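Local structure of endosialidase (Enterobacteria phage phi92, 4HIZ) at residues S179-P188 / L205-D214; P391-L399 / F411-G422. The protein hydrolyses sialic acid polymers as a phage endosialidase, cleaving within alpha-2,8- and alpha-2,9-linked chains. All blocks are in the same frame, centred on the assembly; numbering follows the deposited sequence.

Both contacts belong to the catalytic beta-propeller region of one chain but lie well apart in it, their centres about 41 Å from each other and their nearest atoms about 20 Å apart. Contact 1 joins the end of propeller strand 172-181 to the antiparallel sheet that follows it, through the loop 205-214 between strands 200-204 and 215-219. That sheet carries a glycan pocket with Phe218, Ser219 and Asn220; bound sugars stay about 12 Å from the side chains of Pro188 (sialic acid) and Ser179 (glucose). Contact 2 packs 391-399 against 411-422, a sodium ion about 8 Å from the Asn393 side chain. Neither contact includes a glycan-site residue. In each, an arginine holds one backbone carbonyl with two nitrogens.

Contact 1: residues S179-P188 / L205-D214; sequences SRPMPYYRRP and LKKHGLKVGD. With EDO (1,2-ethanediol), chain K.
With chi1 of Tyr184 at 71°, CG sits between the backbone N and the carbonyl carbon and the phenol drops onto the loop 205-214; Arg186, its CG beside the backbone N, bends at chi2 (-80°) to reach the same loop. This is the junction between propeller strand 172-181 and the antiparallel sheet inserted after it, which strand 185-186 edges. Tyr184 OH donates to His208 O at 2.7 Å, in the carbonyl plane and on a lone pair. The Arg186 guanidinium comes end-on to Lys206 O: NH1 lies 2.9 Å and NH2 3.1 Å from that oxygen, which stays close to the guanidinium plane, while a weak bond runs from NH2 to Lys207 O. Two donors on one acceptor help to set the rotation of the arginine head. Leu205 fits beside it, passing CD1 to Pro188 CG at 3.6 Å. Toward the propeller, Pro181 rests its CG and CD on the Asp214 carboxylate and its CB on Leu210 CD2. Asp214 OD2 also accepts from Lys211 N, across the type II turn 211-214, and forms a salt bridge with Arg157. Leu210 N donates to His208 ND1 near the ring plane. An ethanediol, probably from the crystallisation liquor, lies over one face of that ring, and its O2 accepts a 2.9 Å hydrogen bond from Gly209 N (160°).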
loop_
_atom_site.group_PDB
_atom_site.type_symbol
_atom_site.label_atom_id
_atom_site.label_comp_id
_atom_site.label_asym_id
_atom_site.label_seq_id
_atom_site.Cartn_x
_atom_site.Cartn_y
_atom_site.Cartn_z
ATOM N N SER A 179 13.110 22.760 -20.031
ATOM C CA SER A 179 13.345 21.553 -20.826
ATOM C C SER A 179 14.468 20.711 -20.298
ATOM O O SER A 179 15.361 21.197 -19.627
ATOM C CB SER A 179 13.585 21.862 -22.319
ATOM O OG SER A 179 14.907 22.309 -22.550
ATOM N N ARG A 180 14.366 19.410 -20.589
ATOM C CA ARG A 180 15.415 18.422 -20.252
ATOM C C ARG A 180 15.449 17.447 -21.392
ATOM O O ARG A 180 14.460 17.269 -22.089
ATOM C CB ARG A 180 15.020 17.604 -18.987
ATOM C CG ARG A 180 15.609 18.140 -17.690
ATOM C CD ARG A 180 15.117 17.293 -16.516
ATOM N NE ARG A 180 15.838 17.629 -15.286
ATOM C CZ ARG A 180 15.469 17.168 -14.084
ATOM N NH1 ARG A 180 14.405 16.350 -13.983
ATOM N NH2 ARG A 180 16.182 17.478 -13.005
ATOM N N PRO A 181 16.577 16.748 -21.562
ATOM C CA PRO A 181 16.558 15.638 -22.518
ATOM C C PRO A 181 15.627 14.548 -21.971
ATOM O O PRO A 181 15.622 14.332 -20.755
ATOM C CB PRO A 181 18.009 15.140 -22.493
ATOM C CG PRO A 181 18.543 15.499 -21.133
ATOM C CD PRO A 181 17.837 16.826 -20.795
ATOM N N MET A 182 14.859 13.887 -22.827
ATOM C CA MET A 182 14.008 12.801 -22.348
ATOM C C MET A 182 14.872 11.654 -21.821
ATOM O O MET A 182 16.006 11.486 -22.235
ATOM C CB MET A 182 13.158 12.253 -23.503
ATOM C CG MET A 182 12.003 13.160 -23.898
ATOM S SD MET A 182 10.833 13.473 -22.530
ATOM C CE MET A 182 9.971 11.886 -22.437
ATOM N N PRO A 183 14.325 10.837 -20.909
ATOM C CA PRO A 183 15.022 9.595 -20.569
ATOM C C PRO A 183 14.934 8.660 -21.769
ATOM O O PRO A 183 13.835 8.338 -22.226
ATOM C CB PRO A 183 14.192 9.048 -19.377
ATOM C CG PRO A 183 12.893 9.764 -19.434
ATOM C CD PRO A 183 13.021 10.989 -20.222
ATOM N N TYR A 184 16.073 8.235 -22.315
ATOM C CA TYR A 184 16.030 7.362 -23.482
ATOM C C TYR A 184 17.273 6.530 -23.555
ATOM O O TYR A 184 18.291 6.844 -22.891
ATOM C CB TYR A 184 15.766 8.133 -24.805
ATOM C CG TYR A 184 16.882 9.034 -25.370
ATOM C CD1 TYR A 184 18.038 8.471 -25.920
ATOM C CD2 TYR A 184 16.732 10.422 -25.417
ATOM C CE1 TYR A 184 19.012 9.265 -26.481
ATOM C CE2 TYR A 184 17.709 11.230 -25.990
ATOM C CZ TYR A 184 18.858 10.632 -26.493
ATOM O OH TYR A 184 19.869 11.404 -27.072
ATOM N N TYR A 185 17.182 5.461 -24.346
ATOM C CA TYR A 185 18.264 4.491 -24.519
ATOM C C TYR A 185 18.514 4.324 -26.022
ATOM O O TYR A 185 17.568 4.345 -26.825
ATOM C CB TYR A 185 17.771 3.130 -23.942
ATOM C CG TYR A 185 18.608 1.971 -24.371
ATOM C CD1 TYR A 185 19.901 1.807 -23.877
ATOM C CD2 TYR A 185 18.121 1.032 -25.286
ATOM C CE1 TYR A 185 20.689 0.722 -24.281
ATOM C CE2 TYR A 185 18.926 -0.049 -25.715
ATOM C CZ TYR A 185 20.189 -0.199 -25.200
ATOM O OH TYR A 185 20.967 -1.272 -25.611
ATOM N N ARG A 186 19.776 4.164 -26.416
ATOM C CA ARG A 186 20.111 3.858 -27.809
ATOM C C ARG A 186 21.163 2.769 -27.812
ATOM O O ARG A 186 21.988 2.689 -26.870
ATOM C CB ARG A 186 20.758 5.086 -28.489
ATOM C CG ARG A 186 19.919 6.329 -28.459
ATOM C CD ARG A 186 18.836 6.310 -29.529
ATOM N NE ARG A 186 18.223 7.648 -29.642
ATOM C CZ ARG A 186 18.666 8.650 -30.425
ATOM N NH1 ARG A 186 19.712 8.501 -31.241
ATOM N NH2 ARG A 186 18.032 9.836 -30.419
ATOM N N ARG A 187 21.164 1.953 -28.869
ATOM C CA ARG A 187 22.204 0.956 -29.080
ATOM C C ARG A 187 22.857 1.185 -30.449
ATOM O O ARG A 187 22.502 0.535 -31.429
ATOM C CB ARG A 187 21.571 -0.420 -29.024
ATOM C CG ARG A 187 22.587 -1.556 -28.995
ATOM C CD ARG A 187 21.889 -2.847 -28.924
ATOM N NE ARG A 187 22.817 -3.954 -29.143
ATOM C CZ ARG A 187 22.825 -4.731 -30.231
ATOM N NH1 ARG A 187 23.698 -5.711 -30.324
ATOM N NH2 ARG A 187 21.961 -4.536 -31.221
ATOM N N PRO A 188 23.797 2.143 -30.528
ATOM C CA PRO A 188 24.359 2.535 -31.819
ATOM C C PRO A 188 25.518 1.649 -32.207
ATOM O O PRO A 188 26.002 0.872 -31.390
ATOM C CB PRO A 188 24.858 3.983 -31.571
ATOM C CG PRO A 188 24.408 4.330 -30.139
ATOM C CD PRO A 188 24.272 3.018 -29.448
ATOM N N LEU A 205 25.374 10.674 -32.728
ATOM C CA LEU A 205 24.158 10.034 -32.254
ATOM C C LEU A 205 23.001 10.841 -32.851
ATOM O O LEU A 205 22.787 12.003 -32.492
ATOM C CB LEU A 205 24.146 10.075 -30.722
ATOM C CG LEU A 205 23.088 9.274 -29.999
ATOM C CD1 LEU A 205 23.407 7.779 -30.132
ATOM C CD2 LEU A 205 23.065 9.678 -28.523
ATOM N N LYS A 206 22.256 10.234 -33.772
ATOM C CA LYS A 206 21.286 11.000 -34.557
ATOM C C LYS A 206 20.176 11.607 -33.707
ATOM O O LYS A 206 19.617 10.953 -32.848
ATOM C CB LYS A 206 20.714 10.159 -35.702
ATOM C CG LYS A 206 21.754 9.859 -36.802
ATOM C CD LYS A 206 21.092 9.429 -38.112
ATOM C CE LYS A 206 22.104 8.928 -39.139
ATOM N NZ LYS A 206 22.937 10.014 -39.740
ATOM N N LYS A 207 19.913 12.889 -33.940
ATOM C CA LYS A 207 18.830 13.624 -33.288
ATOM C C LYS A 207 18.867 13.451 -31.772
ATOM O O LYS A 207 17.877 13.134 -31.125
ATOM C CB LYS A 207 17.471 13.233 -33.885
ATOM C CG LYS A 207 17.400 13.401 -35.407
ATOM C CD LYS A 207 18.028 14.733 -35.877
ATOM C CE LYS A 207 18.077 14.842 -37.400
ATOM N NZ LYS A 207 19.117 13.961 -38.031
ATOM N N HIS A 208 20.038 13.685 -31.196
ATOM C CA HIS A 208 20.238 13.389 -29.772
ATOM C C HIS A 208 19.446 14.309 -28.824
ATOM O O HIS A 208 19.101 13.911 -27.696
ATOM C CB HIS A 208 21.743 13.393 -29.444
ATOM C CG HIS A 208 22.441 14.654 -29.845
ATOM N ND1 HIS A 208 22.339 15.822 -29.112
ATOM C CD2 HIS A 208 23.246 14.939 -30.905
ATOM C CE1 HIS A 208 23.054 16.770 -29.706
ATOM N NE2 HIS A 208 23.606 16.259 -30.794
ATOM N N GLY A 209 19.172 15.538 -29.257
ATOM C CA GLY A 209 18.408 16.472 -28.447
ATOM C C GLY A 209 19.133 16.964 -27.214
ATOM O O GLY A 209 18.522 17.570 -26.347
ATOM N N LEU A 210 20.435 16.712 -27.116
ATOM C CA LEU A 210 21.185 17.111 -25.922
ATOM C C LEU A 210 21.675 18.572 -25.992
ATOM O O LEU A 210 21.867 19.124 -27.079
ATOM C CB LEU A 210 22.394 16.185 -25.704
ATOM C CG LEU A 210 22.060 14.694 -25.679
ATOM C CD1 LEU A 210 23.334 13.825 -25.782
ATOM C CD2 LEU A 210 21.314 14.387 -24.407
ATOM N N LYS A 211 21.882 19.156 -24.821
ATOM C CA LYS A 211 22.483 20.471 -24.670
ATOM C C LYS A 211 23.701 20.361 -23.784
ATOM O O LYS A 211 23.863 19.375 -23.050
ATOM C CB LYS A 211 21.481 21.448 -24.055
ATOM C CG LYS A 211 20.315 21.782 -24.991
ATOM C CD LYS A 211 19.263 22.628 -24.296
ATOM C CE LYS A 211 18.251 23.180 -25.325
ATOM N NZ LYS A 211 18.658 24.526 -25.903
ATOM N N VAL A 212 24.587 21.347 -23.874
ATOM C CA VAL A 212 25.733 21.384 -22.982
ATOM C C VAL A 212 25.297 21.276 -21.513
ATOM O O VAL A 212 24.353 21.974 -21.065
ATOM C CB VAL A 212 26.513 22.692 -23.182
ATOM C CG1 VAL A 212 27.617 22.811 -22.140
ATOM C CG2 VAL A 212 27.095 22.736 -24.596
ATOM N N GLY A 213 25.979 20.404 -20.772
ATOM C CA GLY A 213 25.678 20.198 -19.369
ATOM C C GLY A 213 24.744 19.028 -19.141
ATOM O O GLY A 213 24.606 18.566 -17.986
ATOM N N ASP A 214 24.097 18.536 -20.199
ATOM C CA ASP A 214 23.182 17.373 -20.012
ATOM C C ASP A 214 23.973 16.136 -19.596
ATOM O O ASP A 214 25.135 15.960 -19.970
ATOM C CB ASP A 214 22.329 17.117 -21.261
ATOM C CG ASP A 214 21.194 18.111 -21.393
ATOM O OD1 ASP A 214 20.903 18.822 -20.396
ATOM O OD2 ASP A 214 20.567 18.174 -22.481
HETATM C C1 EDO K . 19.625 19.412 -31.581
HETATM O O1 EDO K . 19.398 19.437 -32.998
HETATM C C2 EDO K . 20.495 18.224 -31.192
HETATM O O2 EDO K . 19.946 16.962 -31.630
#

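Contact 2: residues P391-L399 / F411-G422; sequences PNNVHHTNL and FGTERSFGEWEG
The backbones of 391-399 and 411-422 approach at two places, Leu399 beside Gly412 with CA atoms 5.1 Å apart and Asn393 beside Gly422 at 4.7 Å, and waters lie between the segments. In the beta-propeller, this packs the loop before strand 401-404 against the end of strand 407-413 and the loop that follows, which makes a type II turn at 416-419. The CB of Trp420 points away from 391-399, but with CG anti to its own N (chi1 -176°) the indole comes back to that loop: Val394 lies side by side with it, CG1 4.0 Å from CZ2, and Thr397 CG2 meets CZ3 at 3.7 Å. On the other branch of Thr397, OG1 accepts from Thr413 N along a nearly straight bond (168°) and donates to Asn398 O, so the hydroxyl spans both segments. Arg415, bent at chi2, turns side-on to His396 O, which takes both NE and NH2 at 3.0 Å in the guanidinium plane; the two nitrogens reach the oxygen from opposite faces of the carbonyl plane. The His396 ring meets Glu419 OE1 at its CD2 edge, the ring and carboxylate planes 76° apart; Glu419 OE2 is held by Arg428 and by Asn427 N. His395 is held from its own segment, ND1 donating to Asn393 O. Water also meets backbone atoms: water 2 accepts from His395 N, and water 1 bridges the segments, donating to Asn392 O and Trp420 O, 2.7 Å from each.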
loop_
_atom_site.group_PDB
_atom_site.type_symbol
_atom_site.label_atom_id
_atom_site.label_comp_id
_atom_site.label_asym_id
_atom_site.label_seq_id
_atom_site.Cartn_x
_atom_site.Cartn_y
_atom_site.Cartn_z
ATOM N N PRO A 391 -22.930 23.362 -31.886
ATOM C CA PRO A 391 -24.234 23.932 -31.528
ATOM C C PRO A 391 -24.464 23.801 -30.007
ATOM O O PRO A 391 -23.784 23.018 -29.314
ATOM C CB PRO A 391 -25.230 23.036 -32.292
ATOM C CG PRO A 391 -24.522 21.731 -32.425
ATOM C CD PRO A 391 -23.059 22.103 -32.639
ATOM N N ASN A 392 -25.379 24.610 -29.497
ATOM C CA ASN A 392 -25.889 24.428 -28.140
ATOM C C ASN A 392 -24.940 24.831 -26.993
ATOM O O ASN A 392 -25.070 24.307 -25.887
ATOM C CB ASN A 392 -26.428 23.008 -27.933
ATOM C CG ASN A 392 -27.588 22.683 -28.865
ATOM O OD1 ASN A 392 -27.597 21.643 -29.535
ATOM N ND2 ASN A 392 -28.583 23.542 -28.874
ATOM N N ASN A 393 -24.040 25.787 -27.249
ATOM C CA ASN A 393 -23.258 26.458 -26.189
ATOM C C ASN A 393 -22.497 25.451 -25.312
ATOM O O ASN A 393 -22.720 25.372 -24.099
ATOM C CB ASN A 393 -24.152 27.346 -25.284
ATOM C CG ASN A 393 -24.963 28.377 -26.065
ATOM O OD1 ASN A 393 -24.791 28.552 -27.279
ATOM N ND2 ASN A 393 -25.846 29.095 -25.353
ATOM N N VAL A 394 -21.625 24.655 -25.925
ATOM C CA VAL A 394 -20.809 23.709 -25.151
ATOM C C VAL A 394 -19.884 24.562 -24.272
ATOM O O VAL A 394 -19.218 25.479 -24.757
ATOM C CB VAL A 394 -20.028 22.752 -26.088
ATOM C CG1 VAL A 394 -19.137 21.777 -25.291
ATOM C CG2 VAL A 394 -21.025 21.938 -27.009
ATOM N N HIS A 395 -19.867 24.280 -22.970
ATOM C CA HIS A 395 -19.206 25.160 -22.017
ATOM C C HIS A 395 -18.616 24.406 -20.815
ATOM O O HIS A 395 -19.005 23.258 -20.521
ATOM C CB HIS A 395 -20.191 26.261 -21.553
ATOM C CG HIS A 395 -21.368 25.719 -20.808
ATOM N ND1 HIS A 395 -22.422 25.089 -21.432
ATOM C CD2 HIS A 395 -21.660 25.719 -19.486
ATOM C CE1 HIS A 395 -23.315 24.714 -20.526
ATOM N NE2 HIS A 395 -22.874 25.085 -19.336
ATOM N N HIS A 396 -17.656 25.056 -20.163
ATOM C CA HIS A 396 -17.043 24.656 -18.885
ATOM C C HIS A 396 -16.023 23.560 -18.995
ATOM O O HIS A 396 -15.366 23.210 -17.985
ATOM C CB HIS A 396 -18.077 24.240 -17.810
ATOM C CG HIS A 396 -18.885 25.374 -17.276
ATOM N ND1 HIS A 396 -18.611 26.703 -17.545
ATOM C CD2 HIS A 396 -19.965 25.365 -16.461
ATOM C CE1 HIS A 396 -19.508 27.465 -16.933
ATOM N NE2 HIS A 396 -20.340 26.677 -16.268
ATOM N N THR A 397 -15.889 23.017 -20.202
ATOM C CA THR A 397 -14.934 21.915 -20.404
ATOM C C THR A 397 -13.963 22.260 -21.524
ATOM O O THR A 397 -14.368 22.800 -22.571
ATOM C CB THR A 397 -15.669 20.560 -20.681
ATOM O OG1 THR A 397 -14.706 19.505 -20.818
ATOM C CG2 THR A 397 -16.506 20.583 -21.960
ATOM N N ASN A 398 -12.685 21.928 -21.328
ATOM C CA ASN A 398 -11.810 21.853 -22.494
ATOM C C ASN A 398 -12.202 20.619 -23.309
ATOM O O ASN A 398 -12.867 19.709 -22.796
ATOM C CB ASN A 398 -10.310 21.860 -22.125
ATOM C CG ASN A 398 -9.890 20.621 -21.376
ATOM O OD1 ASN A 398 -10.624 20.162 -20.537
ATOM N ND2 ASN A 398 -8.726 20.097 -21.654
ATOM N N LEU A 399 -11.778 20.575 -24.568
ATOM C CA LEU A 399 -12.176 19.510 -25.489
ATOM C C LEU A 399 -10.939 18.882 -26.130
ATOM O O LEU A 399 -10.627 19.131 -27.303
ATOM C CB LEU A 399 -13.104 20.036 -26.591
ATOM C CG LEU A 399 -14.496 20.526 -26.126
ATOM C CD1 LEU A 399 -15.324 20.982 -27.351
ATOM C CD2 LEU A 399 -15.247 19.424 -25.399
ATOM N N PHE A 411 -13.320 14.770 -26.754
ATOM C CA PHE A 411 -13.887 14.385 -25.454
ATOM C C PHE A 411 -14.149 15.626 -24.617
ATOM O O PHE A 411 -13.399 16.601 -24.669
ATOM C CB PHE A 411 -12.896 13.495 -24.682
ATOM C CG PHE A 411 -12.651 12.154 -25.318
ATOM C CD1 PHE A 411 -11.786 12.034 -26.422
ATOM C CD2 PHE A 411 -13.312 11.039 -24.870
ATOM C CE1 PHE A 411 -11.560 10.805 -27.013
ATOM C CE2 PHE A 411 -13.075 9.769 -25.455
ATOM C CZ PHE A 411 -12.204 9.644 -26.517
ATOM N N GLY A 412 -15.163 15.555 -23.766
ATOM C CA GLY A 412 -15.395 16.592 -22.780
ATOM C C GLY A 412 -16.220 15.989 -21.653
ATOM O O GLY A 412 -16.782 14.896 -21.801
ATOM N N THR A 413 -16.234 16.683 -20.533
ATOM C CA THR A 413 -16.973 16.195 -19.349
ATOM C C THR A 413 -17.659 17.370 -18.704
ATOM O O THR A 413 -17.022 18.397 -18.484
ATOM C CB THR A 413 -15.981 15.589 -18.341
ATOM O OG1 THR A 413 -15.239 14.528 -18.968
ATOM C CG2 THR A 413 -16.693 15.036 -17.093
ATOM N N GLU A 414 -18.932 17.221 -18.320
ATOM C CA GLU A 414 -19.551 18.325 -17.574
ATOM C C GLU A 414 -19.028 18.307 -16.108
ATOM O O GLU A 414 -18.558 17.280 -15.611
ATOM C CB GLU A 414 -21.083 18.263 -17.651
ATOM C CG GLU A 414 -21.624 16.955 -17.020
ATOM C CD GLU A 414 -23.127 16.748 -17.240
ATOM O OE1 GLU A 414 -23.805 17.653 -17.792
ATOM O OE2 GLU A 414 -23.644 15.664 -16.837
ATOM N N ARG A 415 -19.060 19.459 -15.441
ATOM C CA ARG A 415 -18.502 19.590 -14.091
ATOM C C ARG A 415 -19.418 18.928 -13.052
ATOM O O ARG A 415 -18.948 18.464 -12.004
ATOM C CB ARG A 415 -18.371 21.085 -13.739
ATOM C CG ARG A 415 -17.407 21.818 -14.661
ATOM C CD ARG A 415 -15.982 21.589 -14.183
ATOM N NE ARG A 415 -15.123 22.289 -15.107
ATOM C CZ ARG A 415 -13.896 22.680 -14.860
ATOM N NH1 ARG A 415 -13.306 22.397 -13.687
ATOM N NH2 ARG A 415 -13.268 23.339 -15.822
ATOM N N SER A 416 -20.710 18.949 -13.352
ATOM C CA SER A 416 -21.724 18.346 -12.472
ATOM C C SER A 416 -22.899 17.941 -13.344
ATOM O O SER A 416 -23.052 18.474 -14.458
ATOM C CB SER A 416 -22.140 19.348 -11.368
ATOM O OG SER A 416 -23.156 18.764 -10.540
ATOM N N PHE A 417 -23.728 17.000 -12.880
ATOM C CA PHE A 417 -24.775 16.499 -13.736
ATOM C C PHE A 417 -25.689 17.612 -14.272
ATOM O O PHE A 417 -26.116 18.507 -13.526
ATOM C CB PHE A 417 -25.674 15.470 -13.020
ATOM C CG PHE A 417 -26.750 14.962 -13.912
ATOM C CD1 PHE A 417 -26.437 14.106 -14.965
ATOM C CD2 PHE A 417 -28.064 15.415 -13.779
ATOM C CE1 PHE A 417 -27.424 13.667 -15.848
ATOM C CE2 PHE A 417 -29.050 14.988 -14.676
ATOM C CZ PHE A 417 -28.724 14.105 -15.705
ATOM N N GLY A 418 -25.982 17.536 -15.568
ATOM C CA GLY A 418 -27.001 18.367 -16.178
ATOM C C GLY A 418 -26.504 19.747 -16.615
ATOM O O GLY A 418 -27.318 20.569 -17.047
ATOM N N GLU A 419 -25.208 20.022 -16.495
ATOM C CA GLU A 419 -24.684 21.325 -16.940
ATOM C C GLU A 419 -24.307 21.333 -18.413
ATOM O O GLU A 419 -24.050 22.403 -18.987
ATOM C CB GLU A 419 -23.469 21.756 -16.106
ATOM C CG GLU A 419 -23.782 21.940 -14.651
ATOM C CD GLU A 419 -22.585 22.418 -13.841
ATOM O OE1 GLU A 419 -21.500 22.674 -14.418
ATOM O OE2 GLU A 419 -22.734 22.565 -12.613
ATOM N N TRP A 420 -24.264 20.160 -19.043
ATOM C CA TRP A 420 -23.710 20.104 -20.415
ATOM C C TRP A 420 -24.527 20.929 -21.423
ATOM O O TRP A 420 -23.980 21.704 -22.248
ATOM C CB TRP A 420 -23.660 18.656 -20.915
ATOM C CG TRP A 420 -23.006 18.516 -22.271
ATOM C CD1 TRP A 420 -23.649 18.474 -23.467
ATOM C CD2 TRP A 420 -21.603 18.315 -22.553
ATOM N NE1 TRP A 420 -22.734 18.313 -24.492
ATOM C CE2 TRP A 420 -21.475 18.188 -23.951
ATOM C CE3 TRP A 420 -20.452 18.268 -21.763
ATOM C CZ2 TRP A 420 -20.226 18.021 -24.584
ATOM C CZ3 TRP A 420 -19.217 18.074 -22.381
ATOM C CH2 TRP A 420 -19.116 17.964 -23.778
ATOM N N GLU A 421 -25.833 20.735 -21.386
ATOM C CA GLU A 421 -26.703 21.347 -22.396
ATOM C C GLU A 421 -26.707 22.869 -22.322
ATOM O O GLU A 421 -26.621 23.468 -21.246
ATOM C CB GLU A 421 -28.142 20.831 -22.236
ATOM C CG GLU A 421 -28.330 19.314 -22.553
ATOM C CD GLU A 421 -28.165 18.371 -21.365
ATOM O OE1 GLU A 421 -27.511 18.742 -20.351
ATOM O OE2 GLU A 421 -28.714 17.245 -21.483
ATOM N N GLY A 422 -26.813 23.473 -23.490
ATOM C CA GLY A 422 -26.816 24.927 -23.586
ATOM C C GLY A 422 -27.951 25.514 -22.769
ATOM O O GLY A 422 -29.061 24.972 -22.763
HETATM O O HOH W 1 -24.092 21.917 -24.952
HETATM O O HOH W 2 -21.221 21.778 -22.372
HETATM O O HOH W 3 -21.159 22.069 -19.129
#